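Local coordinates for protein putative amidohydrolase (Unidentified, PDB 3MKV) that probably acts as a zinc-dependent prolidase of the amidohydrolase superfamily, hydrolysing dipeptides that end in proline, at residues T56-L61 against D379-D384. Sequence-based numbering, arbitrary orientation.
Sequences TIMPGL and DVLVVD
Leu-381 and Met-58 sit directly opposite each other in an antiparallel beta ladder that joins strand 380-383 to strand 56-59. The strand begun at Thr-56 runs on toward His-65 and His-67 of the zinc site, and 380-383 returns after the long helix 348-362, consistent with the beta-sandwich-plus-barrel layout of amidohydrolases. Leu-381 N gives its hydrogen to Met-58 O at 2.8 Å, and Met-58 N reaches back to Leu-381 O at 3.0 Å. Thr-56 and Val-383 form the neighbouring hydrogen-bonded pair, with Thr-56 N 2.9 Å from Val-383 O and Val-383 N 2.7 Å from Thr-56 O. At the far end Gly-60 N donates to Asp-379 O at 3.1 Å, coming from above the carbonyl plane, where the chain turns toward Leu-61.

Two apolar layers clothe the ladder. On one face CG of Met-58 lies between its own backbone N and carbonyl carbon (chi1 67°), which brings it against Leu-381 CB, while SD rests 3.9 Å from CG2 of Val-383. Leu-381 CD1 meets Leu-61 CG, the two side chains crossing at about a right angle. On the other face CG2 of Ile-57 presses on Val-380 CG1 at 3.5 Å, and its other branch, CG1, touches Val-382 CG2.

Further out, strand 403-406 flanks the opposite edge of 380-383, and Phe-8 of strand 5-9 packs against Ile-57, Val-380 and Val-382. The buried Asp-379 carboxylate is held from both oxygens, OD2 in a salt bridge with Arg-128 and OD1 by Asp-407 N, and at the other end of the ladder Thr-56 OG1 hydrogen-bonds to Gly-385 O.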
loop_
_atom_site.group_PDB
_atom_site.type_symbol
_atom_site.label_atom_id
_atom_site.label_comp_id
_atom_site.label_asym_id
_atom_site.label_seq_id
_atom_site.Cartn_x
_atom_site.Cartn_y
_atom_site.Cartn_z
ATOM N N THR A 56 55.900 -29.864 -6.853
ATOM C CA THR A 56 55.793 -28.422 -7.065
ATOM C C THR A 56 54.972 -27.708 -5.997
ATOM O O THR A 56 53.845 -28.096 -5.674
ATOM C CB THR A 56 55.231 -28.089 -8.458
ATOM O OG1 THR A 56 55.969 -28.808 -9.458
ATOM C CG2 THR A 56 55.338 -26.597 -8.723
ATOM N N ILE A 57 55.560 -26.663 -5.440
ATOM C CA ILE A 57 54.863 -25.822 -4.497
ATOM C C ILE A 57 54.475 -24.539 -5.224
ATOM O O ILE A 57 55.337 -23.788 -5.684
ATOM C CB ILE A 57 55.741 -25.519 -3.270
ATOM C CG1 ILE A 57 56.186 -26.829 -2.614
ATOM C CG2 ILE A 57 54.990 -24.649 -2.262
ATOM C CD1 ILE A 57 57.167 -26.649 -1.477
ATOM N N MET A 58 53.172 -24.307 -5.347
ATOM C CA MET A 58 52.665 -23.135 -6.060
ATOM C C MET A 58 51.599 -22.396 -5.243
ATOM O O MET A 58 50.995 -22.969 -4.330
ATOM C CB MET A 58 52.096 -23.539 -7.430
ATOM C CG MET A 58 50.839 -24.390 -7.352
ATOM S SD MET A 58 49.998 -24.565 -8.933
ATOM C CE MET A 58 49.562 -22.854 -9.214
ATOM N N PRO A 59 51.339 -21.128 -5.592
ATOM C CA PRO A 59 50.344 -20.350 -4.849
ATOM C C PRO A 59 48.932 -20.896 -5.060
ATOM O O PRO A 59 48.662 -21.556 -6.068
ATOM C CB PRO A 59 50.447 -18.952 -5.457
ATOM C CG PRO A 59 51.664 -18.972 -6.340
ATOM C CD PRO A 59 51.919 -20.380 -6.720
ATOM N N GLY A 60 48.048 -20.620 -4.106
ATOM C CA GLY A 60 46.625 -20.934 -4.243
ATOM C C GLY A 60 46.027 -20.337 -5.502
ATOM O O GLY A 60 46.349 -19.206 -5.885
ATOM N N LEU A 61 45.166 -21.099 -6.166
ATOM C CA LEU A 61 44.553 -20.620 -7.398
ATOM C C LEU A 61 43.369 -19.712 -7.068
ATOM O O LEU A 61 42.728 -19.871 -6.026
ATOM C CB LEU A 61 44.076 -21.786 -8.247
ATOM C CG LEU A 61 45.072 -22.874 -8.619
ATOM C CD1 LEU A 61 44.301 -24.133 -8.984
ATOM C CD2 LEU A 61 45.926 -22.426 -9.783
ATOM N N ASP A 379 48.203 -19.454 1.583
ATOM C CA ASP A 379 47.382 -20.260 0.693
ATOM C C ASP A 379 48.355 -20.952 -0.239
ATOM O O ASP A 379 48.913 -20.325 -1.143
ATOM C CB ASP A 379 46.431 -19.376 -0.128
ATOM C CG ASP A 379 45.432 -18.606 0.735
ATOM O OD1 ASP A 379 45.522 -18.650 1.989
ATOM O OD2 ASP A 379 44.545 -17.951 0.146
ATOM N N VAL A 380 48.586 -22.239 -0.001
ATOM C CA VAL A 380 49.629 -22.964 -0.723
ATOM C C VAL A 380 49.120 -24.272 -1.293
ATOM O O VAL A 380 48.327 -24.965 -0.667
ATOM C CB VAL A 380 50.834 -23.289 0.197
ATOM C CG1 VAL A 380 51.934 -23.958 -0.596
ATOM C CG2 VAL A 380 51.352 -22.031 0.864
ATOM N N LEU A 381 49.588 -24.606 -2.486
ATOM C CA LEU A 381 49.314 -25.909 -3.078
ATOM C C LEU A 381 50.607 -26.706 -3.257
ATOM O O LEU A 381 51.694 -26.135 -3.414
ATOM C CB LEU A 381 48.648 -25.757 -4.447
ATOM C CG LEU A 381 47.390 -24.909 -4.584
ATOM C CD1 LEU A 381 46.738 -25.180 -5.952
ATOM C CD2 LEU A 381 46.426 -25.210 -3.440
ATOM N N VAL A 382 50.479 -28.026 -3.241
ATOM C CA VAL A 382 51.557 -28.894 -3.689
ATOM C C VAL A 382 51.028 -29.743 -4.829
ATOM O O VAL A 382 50.049 -30.463 -4.669
ATOM C CB VAL A 382 52.087 -29.803 -2.560
ATOM C CG1 VAL A 382 52.811 -31.009 -3.147
ATOM C CG2 VAL A 382 53.001 -29.026 -1.647
ATOM N N VAL A 383 51.661 -29.648 -5.988
ATOM C CA VAL A 383 51.192 -30.383 -7.148
ATOM C C VAL A 383 52.182 -31.449 -7.600
ATOM O O VAL A 383 53.401 -31.257 -7.559
ATOM C CB VAL A 383 50.881 -29.440 -8.312
ATOM C CG1 VAL A 383 50.301 -30.221 -9.496
ATOM C CG2 VAL A 383 49.914 -28.356 -7.850
ATOM N N ASP A 384 51.641 -32.585 -8.017
ATOM C CA ASP A 384 52.448 -33.639 -8.573
ATOM C C ASP A 384 52.582 -33.413 -10.068
ATOM O O ASP A 384 51.912 -34.066 -10.866
ATOM C CB ASP A 384 51.813 -34.997 -8.298
ATOM C CG ASP A 384 52.686 -36.151 -8.757
ATOM O OD1 ASP A 384 53.925 -35.981 -8.824
ATOM O OD2 ASP A 384 52.130 -37.230 -9.043
#